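Local atomic coordinates of regulatory protein (Bacillus megaterium, PDB entry 4UA1), a protein that binds DNA and mercury(II) and probably switches the mercury-resistance operon from repression to activation when its dimer takes up a mercuric ion. Residues Leu58-Asn63 and Ile87-Asp92; Asp66-Val71 and Arg80-Phe85. All coordinates share one frame; numbering follows the deposited sequence.

Contact 1. Residues Leu58-Asn63 and Ile87-Asp92; sequences LGFTLN and ILKIED
Lys89 runs its aliphatic chain over one face of the Phe60 ring. CB and CG lie over the CZ end of the ring, with Lys89 CG 3.6 Å from Phe60 CE2. Bends at chi2 and chi3 (40° and 64°) carry the chain on across the ring toward Phe60 CG. Lys89 CE then sits 3.8 Å from the ring centroid, in a CH-pi contact. The ammonium group ends past the ring, and its cation-pi contact is off-centre, 5.0 Å from Lys89 NZ to the centroid of Phe60. Lys89 NZ donates to Gly59 O at 3.0 Å, reaching it from above the carbonyl plane. On its own helix, Lys89 NZ forms a salt bridge to Asp92 OD2 at 2.9 Å. Its strongest polar partner is Glu64, through a second salt bridge. Gly59 itself ends helix 44-57 in a Schellman motif, with positive phi (94°), within the MerR helix-turn-helix family region. Two residues on, Thr61 is the N-cap of helix 62-74, and its OG1 takes a hydrogen bond from the backbone N of Glu64. Phe60 thus projects from the short link between two helices, and Met55, Ile65 and Leu68 also pack on it. Leu107 of the second subunit packs on Lys89.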
# COMPACT_ATOMS: atom_id res chain seq x y z
N LEU B 58 -5.85 -10.39 3.64
CA LEU B 58 -4.95 -10.72 4.73
C LEU B 58 -3.52 -10.28 4.43
O LEU B 58 -2.61 -10.58 5.21
CB LEU B 58 -4.97 -12.22 5.02
CG LEU B 58 -6.28 -12.74 5.62
CD1 LEU B 58 -6.26 -14.24 5.75
CD2 LEU B 58 -6.56 -12.09 6.95
N GLY B 59 -3.31 -9.63 3.29
CA GLY B 59 -2.01 -9.07 2.99
C GLY B 59 -1.07 -9.91 2.17
O GLY B 59 0.10 -9.57 2.04
N PHE B 60 -1.54 -11.04 1.65
CA PHE B 60 -0.75 -11.78 0.65
C PHE B 60 -0.85 -11.06 -0.69
O PHE B 60 -1.95 -10.72 -1.13
CB PHE B 60 -1.26 -13.21 0.45
CG PHE B 60 -1.12 -14.12 1.62
CD1 PHE B 60 -0.17 -15.12 1.61
CD2 PHE B 60 -2.02 -14.06 2.66
CE1 PHE B 60 -0.09 -16.03 2.67
CE2 PHE B 60 -1.94 -14.94 3.72
CZ PHE B 60 -0.98 -15.93 3.71
N THR B 61 0.28 -10.86 -1.36
CA THR B 61 0.29 -10.29 -2.72
C THR B 61 -0.16 -11.35 -3.69
O THR B 61 -0.14 -12.53 -3.34
CB THR B 61 1.66 -9.86 -3.18
OG1 THR B 61 2.42 -11.04 -3.45
CG2 THR B 61 2.35 -8.99 -2.14
N LEU B 62 -0.57 -10.93 -4.89
CA LEU B 62 -0.98 -11.89 -5.91
C LEU B 62 0.14 -12.90 -6.21
O LEU B 62 -0.09 -14.09 -6.38
CB LEU B 62 -1.36 -11.17 -7.21
CG LEU B 62 -2.83 -10.85 -7.43
CD1 LEU B 62 -3.00 -10.19 -8.80
CD2 LEU B 62 -3.77 -12.08 -7.28
N ASN B 63 1.37 -12.40 -6.23
CA ASN B 63 2.52 -13.24 -6.48
C ASN B 63 2.70 -14.33 -5.44
O ASN B 63 2.86 -15.50 -5.79
CB ASN B 63 3.76 -12.37 -6.53
CG ASN B 63 4.91 -13.07 -7.15
OD1 ASN B 63 5.90 -13.36 -6.48
ND2 ASN B 63 4.80 -13.36 -8.44
N ILE B 87 2.39 -18.61 8.80
CA ILE B 87 3.47 -18.09 9.68
C ILE B 87 4.39 -17.10 8.96
O ILE B 87 4.75 -16.01 9.50
CB ILE B 87 4.32 -19.24 10.25
CG1 ILE B 87 3.56 -19.97 11.37
CG2 ILE B 87 5.62 -18.71 10.82
CD1 ILE B 87 4.17 -21.32 11.72
N LEU B 88 4.77 -17.43 7.73
CA LEU B 88 5.61 -16.51 6.99
C LEU B 88 4.85 -15.21 6.79
O LEU B 88 5.44 -14.14 6.73
CB LEU B 88 6.07 -17.10 5.65
CG LEU B 88 7.13 -18.19 5.76
CD1 LEU B 88 7.41 -18.78 4.38
CD2 LEU B 88 8.39 -17.65 6.39
N LYS B 89 3.53 -15.30 6.67
CA LYS B 89 2.73 -14.11 6.50
C LYS B 89 2.70 -13.28 7.79
O LYS B 89 2.84 -12.05 7.74
CB LYS B 89 1.31 -14.45 6.04
CG LYS B 89 0.45 -13.21 5.73
CD LYS B 89 1.21 -12.08 4.98
CE LYS B 89 1.68 -12.50 3.60
NZ LYS B 89 2.36 -11.41 2.81
N ILE B 90 2.52 -13.94 8.93
CA ILE B 90 2.56 -13.24 10.21
C ILE B 90 3.85 -12.42 10.30
O ILE B 90 3.83 -11.24 10.65
CB ILE B 90 2.43 -14.22 11.40
CG1 ILE B 90 1.03 -14.87 11.40
CG2 ILE B 90 2.73 -13.53 12.76
CD1 ILE B 90 0.88 -16.07 12.38
N GLU B 91 4.96 -13.06 9.94
CA GLU B 91 6.28 -12.43 10.01
C GLU B 91 6.41 -11.28 9.00
O GLU B 91 7.02 -10.23 9.29
CB GLU B 91 7.35 -13.50 9.82
CG GLU B 91 7.43 -14.43 11.05
CD GLU B 91 8.28 -15.69 10.88
OE1 GLU B 91 8.97 -15.83 9.84
OE2 GLU B 91 8.26 -16.56 11.80
N ASP B 92 5.78 -11.43 7.83
CA ASP B 92 5.78 -10.35 6.84
C ASP B 92 5.01 -9.12 7.35
O ASP B 92 5.48 -7.98 7.28
CB ASP B 92 5.17 -10.85 5.52
CG ASP B 92 5.33 -9.84 4.38
OD1 ASP B 92 6.47 -9.41 4.14
OD2 ASP B 92 4.32 -9.48 3.73

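Contact 2. Residues Asp66-Val71 and Arg80-Phe85; sequences DKLLGV and RDMYDF
Phe85 turns its ring toward segment 66-71 of helix 62-74 and is met there in two ways. Leu68 lies over one face, with its CA 4.2 Å from the ring centroid in a CH-pi contact and its CG 3.8 Å from Phe85 CD2. Val71 comes to the ring edge, its CB in the ring plane and its CG1 3.8 Å from Phe85 CE2. The two residues are one helical turn apart, which lets them hold both a face and an edge of the same ring. Leu68 also reaches one turn back along the helix of Phe85, where its CD1 is 3.7 Å from Met82 CE. The Met82 CB leaves its helix to one side of the contact, but the bend at chi2 (56°) carries the sulfur and methyl toward Leu68. Val71 CG1, anti to its own nitrogen (chi1 177°), points at the Asp81 carboxylate and lies 3.5 Å from Asp81 OD2. This is a van der Waals touch. No hydrogen bond joins the two segments. Phe51 of helix 44-57 packs on Met82, and Met55 on Leu68. On the second subunit, Cys123, a mercury ligand, packs on Met82, whose side chain is about 5 Å from a bound mercury(II) ion. The segment axes run nearly antiparallel, at 158° and 10.2 Å apart. This is a helical hairpin that joins the last helix of the DNA-binding region to the long dimerisation helix, beside the metal site.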
# COMPACT_ATOMS: atom_id res chain seq x y z
N ASP B 66 0.12 -16.88 -5.85
CA ASP B 66 0.51 -17.73 -6.98
C ASP B 66 1.41 -18.89 -6.52
O ASP B 66 1.17 -20.08 -6.85
CB ASP B 66 1.25 -16.88 -8.02
CG ASP B 66 1.36 -17.54 -9.36
OD1 ASP B 66 1.40 -18.79 -9.44
OD2 ASP B 66 1.45 -16.81 -10.37
N LYS B 67 2.48 -18.52 -5.81
CA LYS B 67 3.41 -19.51 -5.30
C LYS B 67 2.69 -20.49 -4.38
O LYS B 67 2.67 -21.71 -4.64
CB LYS B 67 4.57 -18.82 -4.57
N LEU B 68 2.05 -19.94 -3.36
CA LEU B 68 1.34 -20.71 -2.34
C LEU B 68 0.42 -21.72 -2.99
O LEU B 68 0.45 -22.89 -2.63
CB LEU B 68 0.55 -19.77 -1.43
CG LEU B 68 -0.42 -20.27 -0.35
CD1 LEU B 68 -0.68 -19.20 0.72
CD2 LEU B 68 -1.76 -20.70 -0.94
N LEU B 69 -0.38 -21.26 -3.94
CA LEU B 69 -1.31 -22.15 -4.60
C LEU B 69 -0.60 -23.26 -5.36
O LEU B 69 -1.07 -24.40 -5.37
CB LEU B 69 -2.24 -21.36 -5.53
CG LEU B 69 -3.43 -20.65 -4.90
CD1 LEU B 69 -4.23 -19.90 -5.96
CD2 LEU B 69 -4.32 -21.66 -4.16
N GLY B 70 0.54 -22.96 -5.98
CA GLY B 70 1.30 -24.00 -6.64
C GLY B 70 1.73 -25.10 -5.70
O GLY B 70 1.56 -26.31 -5.97
N VAL B 71 2.30 -24.68 -4.57
CA VAL B 71 2.76 -25.59 -3.54
C VAL B 71 1.62 -26.42 -2.94
O VAL B 71 1.68 -27.66 -2.94
CB VAL B 71 3.51 -24.81 -2.43
CG1 VAL B 71 3.93 -25.72 -1.31
CG2 VAL B 71 4.73 -24.14 -3.02
N ARG B 80 0.03 -28.67 6.35
CA ARG B 80 1.35 -28.21 6.80
C ARG B 80 1.84 -27.01 5.96
O ARG B 80 2.37 -26.03 6.50
CB ARG B 80 2.37 -29.36 6.73
CG ARG B 80 3.78 -28.97 7.15
CD ARG B 80 4.79 -29.99 6.67
NE ARG B 80 4.86 -29.95 5.21
CZ ARG B 80 5.43 -30.89 4.45
NH1 ARG B 80 5.98 -31.96 5.02
NH2 ARG B 80 5.43 -30.75 3.12
N ASP B 81 1.66 -27.11 4.64
CA ASP B 81 2.09 -26.06 3.72
C ASP B 81 1.42 -24.77 4.09
O ASP B 81 2.07 -23.74 4.28
CB ASP B 81 1.73 -26.40 2.27
CG ASP B 81 2.62 -27.47 1.67
OD1 ASP B 81 3.73 -27.73 2.18
OD2 ASP B 81 2.21 -28.06 0.65
N MET B 82 0.12 -24.84 4.20
CA MET B 82 -0.66 -23.66 4.44
C MET B 82 -0.32 -23.03 5.80
O MET B 82 -0.23 -21.81 5.93
CB MET B 82 -2.14 -23.99 4.35
CG MET B 82 -2.97 -22.75 4.21
SD MET B 82 -2.45 -21.78 2.80
CE MET B 82 -3.15 -20.21 3.28
N TYR B 83 -0.08 -23.89 6.79
CA TYR B 83 0.35 -23.48 8.11
C TYR B 83 1.63 -22.66 8.06
O TYR B 83 1.73 -21.55 8.65
CB TYR B 83 0.51 -24.73 8.98
CG TYR B 83 0.97 -24.52 10.41
CD1 TYR B 83 0.10 -24.05 11.38
CD2 TYR B 83 2.26 -24.89 10.80
CE1 TYR B 83 0.52 -23.89 12.69
CE2 TYR B 83 2.68 -24.75 12.11
CZ TYR B 83 1.81 -24.26 13.06
OH TYR B 83 2.22 -24.13 14.37
N ASP B 84 2.62 -23.23 7.37
CA ASP B 84 3.91 -22.57 7.13
C ASP B 84 3.79 -21.21 6.44
O ASP B 84 4.41 -20.24 6.89
CB ASP B 84 4.80 -23.47 6.30
CG ASP B 84 5.30 -24.62 7.08
OD1 ASP B 84 5.26 -24.51 8.32
OD2 ASP B 84 5.76 -25.61 6.49
N PHE B 85 3.04 -21.16 5.35
CA PHE B 85 2.85 -19.90 4.63
C PHE B 85 2.16 -18.87 5.51
O PHE B 85 2.50 -17.69 5.46
CB PHE B 85 2.06 -20.10 3.34
CG PHE B 85 2.85 -20.76 2.22
CD1 PHE B 85 4.02 -20.18 1.74
CD2 PHE B 85 2.40 -21.95 1.64
CE1 PHE B 85 4.74 -20.77 0.71
CE2 PHE B 85 3.11 -22.55 0.61
CZ PHE B 85 4.28 -21.96 0.14

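Overall arrangement
Both contacts tie to helix 78-112, contact 1 through the turn that enters helix 62-74 and contact 2 through that helix itself, and their centres lie about 11 Å apart. Along the chain the order is 58-63, 66-71, 80-85, 87-92, so contact 2 falls between the two halves of contact 1 and closes the shorter loop. Phe60 CE1 touches Leu68 CD1 at 3.8 Å, which makes the two contacts one continuous interface. Contact 2 lies nearer the bend between the helices and nearer a mercury ion. Both also touch the second subunit. The interface thus joins the DNA-binding region to the dimer and its metal sites, a position consistent with relaying mercury binding to DNA.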